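Local coordinates for protein homoserine dehydrogenase (Staphylococcus aureus M1064, PDB 4PG7) that catalyses the NAD(P)-dependent interconversion of aspartate semialdehyde and homoserine, an oxidoreductase step of the aspartic acid pathway, at residues A[173-178]-A[292-297]; A[181-186]-A[265-270]; A[244-249]-A[282-287]; A[299-304]-A[317-322]; A[377-382]-A[438-443]. All coordinates share one frame; numbering follows the deposited sequence.

Overall arrangement
Following the chain, contact 1 closes the longest loop, from strand 171-177 to the turn at 292-297, and holds two others inside it. Contact 2 (helix 180-192 on strand 264-275) and contact 3 (244-249 beside strand 278-289) both nest there and cross each other, because their segments alternate; their strands 264-275 and 278-289 are antiparallel neighbours. Contact 4 opens just after contact 1 closes and forms a hairpin whose strand 302-308 runs beside strand 171-177. Contact 5 comes last, in the C-terminal domain, where strand 436-444 lies alongside strand 278-289 and so connects that domain to contact 3. Contacts 3 and 5 share the bound lysine; contacts 1 and 4 reach the second subunit.

Contact 1 (A[173-178]-A[292-297]); sequences KFMGIL and HQLAAV
M175 and I177, two residues apart on one strand, meet L294 and V297 through apolar packing, and M175 adds a methyl-to-imidazole contact with H292. I177 reaches in with CD1: with chi2 at 165° the side chain is stretched, and CD1 lies 3.7 Å from V297 CB, 4.0 Å from L294 CD2 and 3.6 Å from the backbone atom L294 O. Alongside it, L294 CD1 rests 3.9 Å from M175 CB. The M175 chain runs out beyond this pair and then bends at its sulfur (chi3 -72°), which brings the methyl CE to 3.9 Å from H292 NE2, oblique to the imidazole. Strand 171-177 lies between strands 264-275 and 302-308 of the mixed sheet; the turn 292-297 covers the face bearing M175 and I177, while F174 and L178 face helix 220-234. Polar bonds belong to the turn itself. L294 N donates to H292 ND1 (3.1 Å, 165° at the hydrogen), lying near the ring plane, which fixes the rotation of the imidazole. Backbone bonds from A295 N to H292 O (2.9 Å) and from V297 N to L294 O (3.2 Å) curl the loop into tight turns. Q293 NE2 donates to O of Q293 of the second subunit.

Contact 2 (A[181-186]-A[265-270]); sequences TSNFIL and KIKLIG
L186, the residue most covered here, presses its branch CD1 mainly against the backbone of strand 265-270: the methyl is 3.5 Å from L268 N and 3.7 Å from I266 O. With chi2 at 174° the leucine is extended, which carries CD1 straight across the gap. L268 answers from the strand, its CD2 reaching S182 one turn earlier on the helix, 3.9 Å from OG. The third participant is N183, whose amide oxygen works through water. One water donates to N183 OD1 (2.7 Å) and also to N183 O, and accepts from K267 NZ (2.9 Å); a second donates to N183 OD1 and accepts from L268 N (2.7 Å). OD1 is therefore gripped by two waters, and both link helix to strand. The amide's other end, ND2, donates to D299 O, and K267 NZ finds stronger partners in V297 O and E298, so the lysine and asparagine are fixed from the 297-299 loop as well. Segments 181-186 and 265-270 run almost antiparallel (171°), their axes 8.0 Å apart at closest approach. Helix 180-192, which follows strand 171-177 in the chain, thus lies beside strand 264-275, while its F184 and I185 pack on helix 196-205.

Contact 3 (A[244-249]-A[282-287]); sequences KRRGIS and SVEPTL. With LYS (lysine), chain K.
The lysine pocket begins at the edge of the mixed sheet, where R246 of segment 244-249 leaves a short parallel pairing with strand 282-287 and turns toward the ligand. K244 with S282 and R245 with V283 form parallel bridges; V283 N donates to K244 O (2.8 Å, 163°) and R246 N to V283 O (2.9 Å). Beyond the second bond the pairing ends, and packing continues on P285: the R246 chain crosses the proline at about a right angle, CD to CD 3.7 Å, and G247 O sits 3.1 Å from P285 CG. CG of R246 stands anti to N, and the later bend at chi3 (-72°) swings the guanidinium over to the ligand, whose NZ lies above one face, 3.5 Å from R246 NE. V440 O, on the neighbouring strand, takes a hydrogen bond from R246 NH1. One water also accepts from R246 NH1 (2.8 Å) and donates to E284 OE1 (2.7 Å) and P285 O, spanning arginine and strand. E284 OE1, 4.2 Å from R246 NH1 and well out of the guanidinium plane, makes no salt bridge. The ligand amine lies over a guanidinium, two groups probably both positive; E284, close to the arginine, may temper its charge.

Contact 4 (A[299-304]-A[317-322]); sequences DEYNAI and YGKGAG. With ACT (acetate ion), chain E.
Y301 is held between Y317 and K319, one on each face of its ring. CG of Y301 lies beside its own backbone N (chi1 -81°), which lays the ring over the opposite strand. The Y317 ring is nearly parallel (4° between planes) but slid aside, with centroids 4.7 Å apart; Y301 CD1 sits 3.3 Å from Y317 CZ, and the phenol oxygen of Y317 rides over the rim of the Y301 face. On the other face the extended K319 makes a CH-pi contact, CG 3.6 Å from the Y301 centroid. E300 folds back at chi2 (-86°), bringing OE2 to 3.3 Å from K319 NZ. An acetate, probably from the crystallisation liquor, lies at the Y317 ring edge, its CH3 3.7 Å from Y301 CE2. Bonds N302 N to G318 O (2.8 Å) and G318 N to N302 O clamp the hairpin. Y301 OH accepts from D313 N of the second subunit. The aliphatic part of K319 thus covers the aromatic face, while its ammonium makes a weak salt bridge with E300.

Contact 5 (A[377-382]-A[438-443]); sequences FFVVVN and DKVYPV. With LYS (lysine), chain K.
F378 and Y441 lie side by side and point the same way from adjacent strands, meeting obliquely at CD2 to CD2, 3.8 Å. On the opposite face V379 and V440 likewise run alongside, CG2 to CG2 4.1 Å, and F377 crosses V440 obliquely, its CD1 3.7 Å from V440 CG1. V443 CG2 closes the far end against F378 CB at 3.7 Å. V380 and D438 also point the same way, CG1 to CB 3.9 Å. Backbone bonds hold the strands antiparallel: F378 N to Y441 O (2.7 Å), Y441 N to F378 O, V380 N to K439 O and D438 N to V380 O. Since D438 and K439 both face V380, the pairing contains a classic beta bulge. D438 OD1 lies 2.6 Å from the ligand O. K439 extends along that ligand; its NZ hydrogen-bonds to Y441 OH (3.1 Å) and forms a salt bridge with D255. The strand order and two helices of this domain match the ACT fold, with these strands first and last, and the bulged last strand lining the lysine pocket.

Contact 1 (A[173-178]-A[292-297])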
# COMPACT_ATOMS: atom_id res chain seq x y z
N LYS A 173 1.92 -12.11 -9.97
CA LYS A 173 3.31 -11.96 -9.56
C LYS A 173 3.41 -10.94 -8.43
O LYS A 173 2.68 -9.97 -8.40
CB LYS A 173 4.17 -11.54 -10.76
CG LYS A 173 5.65 -11.25 -10.46
CD LYS A 173 6.41 -10.95 -11.74
CE LYS A 173 7.86 -10.58 -11.45
NZ LYS A 173 8.57 -10.07 -12.66
N PHE A 174 4.31 -11.20 -7.49
CA PHE A 174 4.71 -10.16 -6.55
C PHE A 174 6.21 -10.12 -6.43
O PHE A 174 6.88 -11.14 -6.60
CB PHE A 174 4.08 -10.37 -5.17
CG PHE A 174 4.58 -11.58 -4.43
CD1 PHE A 174 5.75 -11.51 -3.67
CD2 PHE A 174 3.88 -12.76 -4.44
CE1 PHE A 174 6.23 -12.61 -2.98
CE2 PHE A 174 4.34 -13.87 -3.74
CZ PHE A 174 5.52 -13.80 -3.03
N MET A 175 6.73 -8.93 -6.14
CA MET A 175 8.14 -8.73 -5.83
C MET A 175 8.20 -7.86 -4.60
O MET A 175 7.51 -6.85 -4.53
CB MET A 175 8.85 -8.00 -6.96
CG MET A 175 8.90 -8.74 -8.26
SD MET A 175 9.93 -7.86 -9.42
CE MET A 175 8.93 -6.46 -9.84
N GLY A 176 9.06 -8.22 -3.66
CA GLY A 176 9.13 -7.48 -2.44
C GLY A 176 10.49 -7.30 -1.86
O GLY A 176 11.39 -8.14 -2.06
N ILE A 177 10.64 -6.19 -1.14
CA ILE A 177 11.77 -5.98 -0.26
C ILE A 177 11.23 -6.34 1.11
O ILE A 177 10.37 -5.64 1.61
CB ILE A 177 12.28 -4.53 -0.36
CG1 ILE A 177 12.86 -4.31 -1.76
CG2 ILE A 177 13.28 -4.24 0.75
CD1 ILE A 177 13.10 -2.86 -2.15
N LEU A 178 11.68 -7.48 1.65
CA LEU A 178 11.00 -8.15 2.74
C LEU A 178 11.83 -8.32 3.99
O LEU A 178 11.37 -8.93 4.96
CB LEU A 178 10.48 -9.52 2.31
CG LEU A 178 9.51 -9.48 1.12
CD1 LEU A 178 9.12 -10.90 0.74
CD2 LEU A 178 8.27 -8.68 1.46
N HIS A 292 11.86 2.10 -11.42
CA HIS A 292 10.84 1.24 -10.82
C HIS A 292 10.56 1.72 -9.38
O HIS A 292 11.48 2.09 -8.65
CB HIS A 292 11.33 -0.20 -10.78
CG HIS A 292 10.25 -1.22 -10.61
ND1 HIS A 292 9.72 -1.54 -9.38
CD2 HIS A 292 9.58 -1.98 -11.51
CE1 HIS A 292 8.79 -2.47 -9.52
NE2 HIS A 292 8.67 -2.73 -10.81
N GLN A 293 9.30 1.67 -8.98
CA GLN A 293 8.91 2.07 -7.63
C GLN A 293 9.74 1.37 -6.55
O GLN A 293 10.07 1.99 -5.54
CB GLN A 293 7.40 1.85 -7.42
CG GLN A 293 6.64 2.86 -6.56
CD GLN A 293 6.96 4.34 -6.76
OE1 GLN A 293 6.90 4.88 -7.87
NE2 GLN A 293 7.23 5.01 -5.64
N LEU A 294 10.10 0.10 -6.74
CA LEU A 294 10.91 -0.61 -5.77
C LEU A 294 12.31 -0.08 -5.62
O LEU A 294 12.92 -0.24 -4.55
CB LEU A 294 11.00 -2.11 -6.06
CG LEU A 294 9.84 -2.97 -5.64
CD1 LEU A 294 10.10 -4.40 -6.10
CD2 LEU A 294 9.59 -2.93 -4.15
N ALA A 295 12.86 0.52 -6.67
CA ALA A 295 14.21 0.99 -6.63
C ALA A 295 14.39 2.04 -5.54
O ALA A 295 15.49 2.21 -5.03
CB ALA A 295 14.64 1.54 -7.98
N ALA A 296 13.32 2.77 -5.22
CA ALA A 296 13.42 3.92 -4.30
C ALA A 296 13.24 3.54 -2.83
O ALA A 296 13.43 4.37 -1.96
CB ALA A 296 12.37 4.96 -4.67
N VAL A 297 12.96 2.27 -2.55
CA VAL A 297 12.71 1.79 -1.20
C VAL A 297 14.05 1.53 -0.49
O VAL A 297 14.77 0.58 -0.81
CB VAL A 297 11.86 0.52 -1.25
CG1 VAL A 297 11.62 -0.03 0.15
CG2 VAL A 297 10.53 0.81 -1.93

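Contact 2 (A[181-186]-A[265-270])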
# COMPACT_ATOMS: atom_id res chain seq x y z
N THR A 181 16.81 -5.37 7.48
CA THR A 181 18.26 -5.35 7.75
C THR A 181 19.09 -5.47 6.48
O THR A 181 20.07 -4.72 6.31
CB THR A 181 18.63 -6.49 8.72
OG1 THR A 181 17.98 -6.25 9.98
CG2 THR A 181 20.13 -6.55 8.92
N SER A 182 18.71 -6.38 5.59
CA SER A 182 19.43 -6.52 4.33
C SER A 182 19.29 -5.31 3.44
O SER A 182 20.22 -4.91 2.79
CB SER A 182 18.95 -7.72 3.53
OG SER A 182 19.41 -8.92 4.09
N ASN A 183 18.08 -4.75 3.39
CA ASN A 183 17.88 -3.56 2.61
C ASN A 183 18.68 -2.40 3.17
O ASN A 183 19.27 -1.62 2.41
CB ASN A 183 16.42 -3.18 2.54
CG ASN A 183 16.13 -2.31 1.35
OD1 ASN A 183 16.55 -2.63 0.22
ND2 ASN A 183 15.43 -1.20 1.56
N PHE A 184 18.72 -2.28 4.49
CA PHE A 184 19.54 -1.24 5.14
C PHE A 184 21.00 -1.36 4.72
O PHE A 184 21.64 -0.37 4.37
CB PHE A 184 19.43 -1.32 6.67
CG PHE A 184 20.23 -0.26 7.39
CD1 PHE A 184 19.66 0.95 7.73
CD2 PHE A 184 21.56 -0.47 7.69
CE1 PHE A 184 20.42 1.96 8.37
CE2 PHE A 184 22.32 0.51 8.33
CZ PHE A 184 21.75 1.73 8.65
N ILE A 185 21.51 -2.58 4.74
CA ILE A 185 22.91 -2.81 4.39
C ILE A 185 23.18 -2.42 2.95
O ILE A 185 24.18 -1.74 2.66
CB ILE A 185 23.29 -4.29 4.66
CG1 ILE A 185 23.34 -4.52 6.17
CG2 ILE A 185 24.62 -4.64 4.03
CD1 ILE A 185 23.32 -5.97 6.61
N LEU A 186 22.30 -2.85 2.03
CA LEU A 186 22.49 -2.50 0.62
C LEU A 186 22.43 -0.98 0.38
O LEU A 186 23.18 -0.44 -0.43
CB LEU A 186 21.52 -3.25 -0.28
CG LEU A 186 21.73 -4.76 -0.38
CD1 LEU A 186 20.61 -5.40 -1.18
CD2 LEU A 186 23.06 -5.08 -1.01
N LYS A 265 19.66 -0.28 -9.44
CA LYS A 265 20.03 -0.48 -8.06
C LYS A 265 20.05 -1.98 -7.79
O LYS A 265 19.48 -2.76 -8.56
CB LYS A 265 19.00 0.16 -7.14
CG LYS A 265 19.03 1.67 -7.20
CD LYS A 265 18.29 2.24 -6.02
CE LYS A 265 18.55 3.71 -5.85
NZ LYS A 265 17.45 4.29 -5.03
N ILE A 266 20.66 -2.39 -6.70
CA ILE A 266 20.60 -3.79 -6.27
C ILE A 266 19.76 -3.88 -5.00
O ILE A 266 20.00 -3.14 -4.06
CB ILE A 266 22.02 -4.36 -6.07
CG1 ILE A 266 22.78 -4.32 -7.39
CG2 ILE A 266 21.95 -5.81 -5.58
CD1 ILE A 266 24.12 -5.00 -7.40
N LYS A 267 18.79 -4.77 -4.98
CA LYS A 267 17.95 -5.03 -3.81
C LYS A 267 17.90 -6.53 -3.60
O LYS A 267 18.06 -7.30 -4.56
CB LYS A 267 16.50 -4.51 -4.01
CG LYS A 267 16.39 -3.05 -4.44
CD LYS A 267 16.69 -2.10 -3.29
CE LYS A 267 16.54 -0.66 -3.73
NZ LYS A 267 16.79 0.26 -2.60
N LEU A 268 17.67 -6.94 -2.36
CA LEU A 268 17.32 -8.33 -2.09
C LEU A 268 15.82 -8.43 -2.31
O LEU A 268 15.03 -7.85 -1.54
CB LEU A 268 17.68 -8.75 -0.68
CG LEU A 268 17.42 -10.24 -0.37
CD1 LEU A 268 18.42 -11.12 -1.09
CD2 LEU A 268 17.47 -10.51 1.12
N ILE A 269 15.43 -9.16 -3.35
CA ILE A 269 14.03 -9.28 -3.76
C ILE A 269 13.49 -10.68 -3.50
O ILE A 269 14.11 -11.67 -3.88
CB ILE A 269 13.89 -8.97 -5.25
CG1 ILE A 269 14.30 -7.51 -5.55
CG2 ILE A 269 12.46 -9.24 -5.77
CD1 ILE A 269 13.40 -6.48 -4.94
N GLY A 270 12.34 -10.74 -2.84
CA GLY A 270 11.59 -11.97 -2.68
C GLY A 270 10.47 -11.90 -3.68
O GLY A 270 9.74 -10.90 -3.78
O HOH W 1 18.49 -0.86 -0.56
O HOH W 2 16.77 -5.40 -0.28

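Contact 3 (A[244-249]-A[282-287])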
# COMPACT_ATOMS: atom_id res chain seq x y z
N LYS A 244 13.96 -20.78 -3.86
CA LYS A 244 15.36 -20.68 -4.25
C LYS A 244 15.92 -19.43 -3.61
O LYS A 244 15.41 -18.34 -3.84
CB LYS A 244 15.49 -20.61 -5.78
CG LYS A 244 15.05 -21.90 -6.47
CD LYS A 244 15.16 -21.79 -7.99
CE LYS A 244 14.93 -23.12 -8.68
NZ LYS A 244 13.55 -23.66 -8.45
N ARG A 245 16.98 -19.58 -2.81
CA ARG A 245 17.43 -18.50 -1.94
C ARG A 245 18.92 -18.22 -2.04
O ARG A 245 19.73 -19.14 -2.06
CB ARG A 245 17.10 -18.86 -0.51
CG ARG A 245 17.54 -17.84 0.52
CD ARG A 245 17.16 -18.30 1.91
NE ARG A 245 17.66 -19.65 2.18
CZ ARG A 245 18.91 -19.96 2.49
NH1 ARG A 245 19.85 -19.04 2.58
NH2 ARG A 245 19.23 -21.22 2.71
N ARG A 246 19.26 -16.94 -2.13
CA ARG A 246 20.63 -16.46 -2.01
C ARG A 246 20.58 -15.13 -1.26
O ARG A 246 19.72 -14.29 -1.53
CB ARG A 246 21.26 -16.25 -3.40
CG ARG A 246 22.57 -15.46 -3.38
CD ARG A 246 23.02 -15.04 -4.77
NE ARG A 246 23.53 -16.17 -5.54
CZ ARG A 246 23.65 -16.21 -6.87
NH1 ARG A 246 23.28 -15.20 -7.65
NH2 ARG A 246 24.13 -17.31 -7.43
N GLY A 247 21.50 -14.94 -0.33
CA GLY A 247 21.55 -13.75 0.50
C GLY A 247 22.36 -12.65 -0.15
O GLY A 247 22.66 -12.74 -1.33
N ILE A 248 22.73 -11.66 0.65
CA ILE A 248 23.45 -10.49 0.17
C ILE A 248 24.94 -10.48 0.51
O ILE A 248 25.64 -9.56 0.13
CB ILE A 248 22.83 -9.15 0.68
CG1 ILE A 248 22.85 -9.06 2.21
CG2 ILE A 248 21.41 -8.98 0.17
CD1 ILE A 248 22.78 -7.63 2.70
N SER A 249 25.44 -11.51 1.20
CA SER A 249 26.82 -11.44 1.69
C SER A 249 27.86 -11.45 0.57
O SER A 249 29.00 -10.99 0.76
CB SER A 249 27.11 -12.56 2.71
OG SER A 249 27.21 -13.82 2.07
N SER A 282 11.36 -17.24 -5.06
CA SER A 282 12.78 -16.99 -4.87
C SER A 282 13.07 -15.77 -4.01
O SER A 282 12.25 -14.87 -3.88
CB SER A 282 13.49 -16.81 -6.21
OG SER A 282 12.86 -15.79 -6.98
N VAL A 283 14.27 -15.76 -3.46
CA VAL A 283 14.82 -14.63 -2.77
C VAL A 283 16.25 -14.52 -3.27
O VAL A 283 17.01 -15.46 -3.12
CB VAL A 283 14.86 -14.86 -1.26
CG1 VAL A 283 15.61 -13.74 -0.56
CG2 VAL A 283 13.46 -14.96 -0.71
N GLU A 284 16.63 -13.38 -3.84
CA GLU A 284 18.02 -13.18 -4.22
C GLU A 284 18.34 -11.74 -4.60
O GLU A 284 17.44 -10.95 -4.91
CB GLU A 284 18.41 -14.11 -5.37
CG GLU A 284 17.66 -13.86 -6.64
CD GLU A 284 17.91 -14.95 -7.68
OE1 GLU A 284 19.08 -15.27 -7.97
OE2 GLU A 284 16.91 -15.44 -8.21
N PRO A 285 19.63 -11.40 -4.58
CA PRO A 285 20.07 -10.09 -5.09
C PRO A 285 19.67 -9.91 -6.54
O PRO A 285 19.86 -10.81 -7.36
CB PRO A 285 21.60 -10.15 -4.94
CG PRO A 285 21.85 -11.19 -3.91
CD PRO A 285 20.75 -12.19 -4.04
N THR A 286 19.05 -8.77 -6.82
CA THR A 286 18.35 -8.50 -8.06
C THR A 286 18.62 -7.07 -8.47
O THR A 286 18.56 -6.16 -7.64
CB THR A 286 16.84 -8.72 -7.85
OG1 THR A 286 16.61 -10.07 -7.44
CG2 THR A 286 16.04 -8.43 -9.07
N LEU A 287 18.95 -6.84 -9.74
CA LEU A 287 19.09 -5.47 -10.23
C LEU A 287 17.69 -4.99 -10.54
O LEU A 287 16.89 -5.72 -11.15
CB LEU A 287 19.95 -5.38 -11.46
CG LEU A 287 21.46 -5.25 -11.26
CD1 LEU A 287 22.02 -6.51 -10.62
CD2 LEU A 287 22.11 -4.97 -12.60
N LYS K . 32.93 -11.54 -4.33
CA LYS K . 32.20 -12.84 -4.44
C LYS K . 32.53 -13.59 -5.73
O LYS K . 31.71 -14.38 -6.23
CB LYS K . 30.69 -12.61 -4.36
CG LYS K . 29.88 -13.87 -4.11
CD LYS K . 28.75 -14.04 -5.11
CE LYS K . 28.08 -15.38 -4.89
NZ LYS K . 26.96 -15.64 -5.83
OXT LYS K . 33.64 -13.44 -6.26
O HOH W 3 21.03 -13.52 -7.29

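Contact 4 (A[299-304]-A[317-322])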
# COMPACT_ATOMS: atom_id res chain seq x y z
N ASP A 299 16.88 1.89 3.05
CA ASP A 299 17.12 1.66 4.47
C ASP A 299 16.30 0.50 4.98
O ASP A 299 16.15 -0.49 4.28
CB ASP A 299 16.89 2.97 5.23
CG ASP A 299 17.74 4.09 4.67
OD1 ASP A 299 18.88 3.82 4.23
OD2 ASP A 299 17.28 5.25 4.65
N GLU A 300 15.70 0.62 6.15
CA GLU A 300 14.95 -0.48 6.75
C GLU A 300 13.51 -0.59 6.26
O GLU A 300 12.77 -1.44 6.73
CB GLU A 300 14.99 -0.39 8.28
CG GLU A 300 14.11 0.68 8.93
CD GLU A 300 14.75 2.06 9.04
OE1 GLU A 300 15.68 2.39 8.25
OE2 GLU A 300 14.29 2.84 9.90
N TYR A 301 13.11 0.24 5.31
CA TYR A 301 11.74 0.15 4.78
C TYR A 301 11.57 -1.09 3.93
O TYR A 301 12.53 -1.60 3.37
CB TYR A 301 11.36 1.41 4.00
CG TYR A 301 10.93 2.53 4.91
CD1 TYR A 301 9.59 2.74 5.17
CD2 TYR A 301 11.85 3.37 5.53
CE1 TYR A 301 9.17 3.75 6.00
CE2 TYR A 301 11.43 4.40 6.38
CZ TYR A 301 10.09 4.57 6.61
OH TYR A 301 9.61 5.58 7.43
N ASN A 302 10.35 -1.61 3.94
CA ASN A 302 9.95 -2.74 3.13
C ASN A 302 8.86 -2.31 2.15
O ASN A 302 8.32 -1.21 2.25
CB ASN A 302 9.46 -3.88 4.03
CG ASN A 302 10.62 -4.57 4.77
OD1 ASN A 302 11.81 -4.30 4.52
ND2 ASN A 302 10.29 -5.47 5.64
N ALA A 303 8.58 -3.17 1.18
CA ALA A 303 7.56 -2.91 0.19
C ALA A 303 7.18 -4.19 -0.51
O ALA A 303 8.05 -5.07 -0.70
CB ALA A 303 8.03 -1.86 -0.82
N ILE A 304 5.91 -4.30 -0.87
CA ILE A 304 5.42 -5.37 -1.74
C ILE A 304 4.79 -4.77 -2.96
O ILE A 304 3.84 -3.99 -2.83
CB ILE A 304 4.31 -6.28 -1.16
CG1 ILE A 304 4.55 -6.55 0.29
CG2 ILE A 304 4.23 -7.60 -1.95
CD1 ILE A 304 5.68 -7.50 0.54
N TYR A 317 4.09 0.17 0.99
CA TYR A 317 5.41 0.55 1.50
C TYR A 317 5.29 0.87 2.97
O TYR A 317 4.36 1.56 3.38
CB TYR A 317 5.89 1.76 0.72
CG TYR A 317 7.05 2.58 1.28
CD1 TYR A 317 8.34 2.33 0.87
CD2 TYR A 317 6.84 3.66 2.15
CE1 TYR A 317 9.41 3.09 1.33
CE2 TYR A 317 7.90 4.44 2.62
CZ TYR A 317 9.19 4.15 2.20
OH TYR A 317 10.25 4.89 2.62
N GLY A 318 6.23 0.38 3.77
CA GLY A 318 6.28 0.70 5.20
C GLY A 318 7.34 -0.10 5.92
O GLY A 318 7.94 -1.01 5.31
N LYS A 319 7.60 0.21 7.18
CA LYS A 319 8.57 -0.55 7.97
C LYS A 319 7.93 -1.76 8.61
O LYS A 319 6.70 -1.88 8.63
CB LYS A 319 9.12 0.28 9.11
CG LYS A 319 9.87 1.52 8.72
CD LYS A 319 10.47 2.12 9.98
CE LYS A 319 10.95 3.53 9.77
NZ LYS A 319 11.44 4.12 11.05
N GLY A 320 8.77 -2.67 9.11
CA GLY A 320 8.28 -3.84 9.82
C GLY A 320 7.83 -3.48 11.22
O GLY A 320 8.23 -2.45 11.76
N ALA A 321 6.99 -4.34 11.80
CA ALA A 321 6.65 -4.27 13.24
C ALA A 321 7.84 -4.75 14.10
O ALA A 321 8.62 -5.57 13.63
CB ALA A 321 5.42 -5.12 13.51
N GLY A 322 7.97 -4.30 15.36
CA GLY A 322 6.98 -3.52 16.10
C GLY A 322 6.29 -4.37 17.16
O GLY A 322 5.16 -4.81 16.96
C ACT E . 11.73 8.17 4.98
O ACT E . 10.86 7.69 4.19
OXT ACT E . 11.57 9.25 5.61
CH3 ACT E . 13.02 7.47 5.20

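Contact 5 (A[377-382]-A[438-443])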
# COMPACT_ATOMS: atom_id res chain seq x y z
N PHE A 377 18.82 -10.81 -17.15
CA PHE A 377 19.95 -11.28 -16.32
C PHE A 377 21.11 -10.32 -16.34
O PHE A 377 21.39 -9.70 -17.36
CB PHE A 377 20.39 -12.64 -16.82
CG PHE A 377 19.32 -13.69 -16.77
CD1 PHE A 377 19.16 -14.47 -15.63
CD2 PHE A 377 18.46 -13.89 -17.86
CE1 PHE A 377 18.17 -15.44 -15.58
CE2 PHE A 377 17.47 -14.87 -17.81
CZ PHE A 377 17.33 -15.64 -16.67
N PHE A 378 21.82 -10.29 -15.21
CA PHE A 378 23.06 -9.55 -15.06
C PHE A 378 24.14 -10.60 -14.85
O PHE A 378 24.09 -11.34 -13.89
CB PHE A 378 22.97 -8.67 -13.82
CG PHE A 378 24.25 -8.00 -13.39
CD1 PHE A 378 24.76 -6.92 -14.08
CD2 PHE A 378 24.88 -8.37 -12.22
CE1 PHE A 378 25.91 -6.26 -13.64
CE2 PHE A 378 26.02 -7.72 -11.78
CZ PHE A 378 26.53 -6.65 -12.49
N VAL A 379 25.09 -10.66 -15.76
CA VAL A 379 26.07 -11.74 -15.79
C VAL A 379 27.46 -11.13 -15.64
O VAL A 379 27.83 -10.25 -16.41
CB VAL A 379 26.03 -12.50 -17.13
CG1 VAL A 379 27.04 -13.64 -17.10
CG2 VAL A 379 24.64 -13.04 -17.41
N VAL A 380 28.23 -11.61 -14.67
CA VAL A 380 29.61 -11.16 -14.45
C VAL A 380 30.58 -12.27 -14.83
O VAL A 380 30.45 -13.40 -14.36
CB VAL A 380 29.85 -10.84 -12.97
CG1 VAL A 380 31.27 -10.32 -12.77
CG2 VAL A 380 28.85 -9.80 -12.50
N VAL A 381 31.51 -11.94 -15.73
CA VAL A 381 32.51 -12.88 -16.21
C VAL A 381 33.90 -12.36 -15.85
O VAL A 381 34.17 -11.16 -16.00
CB VAL A 381 32.43 -13.12 -17.74
CG1 VAL A 381 31.07 -13.71 -18.10
CG2 VAL A 381 32.65 -11.83 -18.51
N ASN A 382 34.77 -13.26 -15.39
CA ASN A 382 36.15 -12.91 -15.05
C ASN A 382 37.17 -13.60 -15.96
O ASN A 382 36.82 -14.49 -16.73
CB ASN A 382 36.51 -13.33 -13.62
CG ASN A 382 35.45 -13.02 -12.59
OD1 ASN A 382 35.06 -13.88 -11.79
ND2 ASN A 382 35.04 -11.78 -12.54
N ASP A 438 31.29 -15.48 -12.88
CA ASP A 438 31.40 -15.27 -11.44
C ASP A 438 30.03 -15.46 -10.83
O ASP A 438 29.85 -16.25 -9.92
CB ASP A 438 31.89 -13.85 -11.16
CG ASP A 438 31.97 -13.54 -9.65
OD1 ASP A 438 32.13 -14.45 -8.83
OD2 ASP A 438 31.89 -12.36 -9.30
N LYS A 439 29.04 -14.76 -11.38
CA LYS A 439 27.70 -14.91 -10.91
C LYS A 439 26.70 -14.27 -11.85
O LYS A 439 27.06 -13.50 -12.74
CB LYS A 439 27.57 -14.27 -9.55
CG LYS A 439 27.83 -12.79 -9.55
CD LYS A 439 28.19 -12.35 -8.14
CE LYS A 439 28.57 -10.89 -8.08
NZ LYS A 439 29.04 -10.57 -6.70
N VAL A 440 25.44 -14.57 -11.59
CA VAL A 440 24.33 -14.08 -12.37
C VAL A 440 23.28 -13.63 -11.38
O VAL A 440 22.91 -14.37 -10.47
CB VAL A 440 23.74 -15.19 -13.29
CG1 VAL A 440 22.52 -14.69 -14.04
CG2 VAL A 440 24.79 -15.68 -14.28
N TYR A 441 22.81 -12.40 -11.56
CA TYR A 441 21.68 -11.88 -10.80
C TYR A 441 20.52 -11.63 -11.77
O TYR A 441 20.75 -11.19 -12.90
CB TYR A 441 22.02 -10.57 -10.13
CG TYR A 441 23.09 -10.59 -9.07
CD1 TYR A 441 23.43 -11.73 -8.38
CD2 TYR A 441 23.72 -9.40 -8.71
CE1 TYR A 441 24.41 -11.70 -7.39
CE2 TYR A 441 24.70 -9.37 -7.72
CZ TYR A 441 25.02 -10.51 -7.06
OH TYR A 441 25.98 -10.46 -6.06
N PRO A 442 19.28 -11.87 -11.34
CA PRO A 442 18.14 -11.45 -12.17
C PRO A 442 18.06 -9.94 -12.25
O PRO A 442 18.60 -9.24 -11.38
CB PRO A 442 16.90 -12.01 -11.44
CG PRO A 442 17.36 -12.35 -10.09
CD PRO A 442 18.85 -12.55 -10.11
N VAL A 443 17.41 -9.46 -13.29
CA VAL A 443 17.20 -8.04 -13.52
C VAL A 443 15.72 -7.83 -13.69
O VAL A 443 15.07 -8.53 -14.49
CB VAL A 443 17.95 -7.55 -14.78
CG1 VAL A 443 17.66 -6.09 -15.04
CG2 VAL A 443 19.45 -7.80 -14.65
N LYS K . 32.93 -11.54 -4.33
CA LYS K . 32.20 -12.84 -4.44
C LYS K . 32.53 -13.59 -5.73
O LYS K . 31.71 -14.38 -6.23
CB LYS K . 30.69 -12.61 -4.36
CG LYS K . 29.88 -13.87 -4.11
CD LYS K . 28.75 -14.04 -5.11
CE LYS K . 28.08 -15.38 -4.89
NZ LYS K . 26.96 -15.64 -5.83
OXT LYS K . 33.64 -13.44 -6.26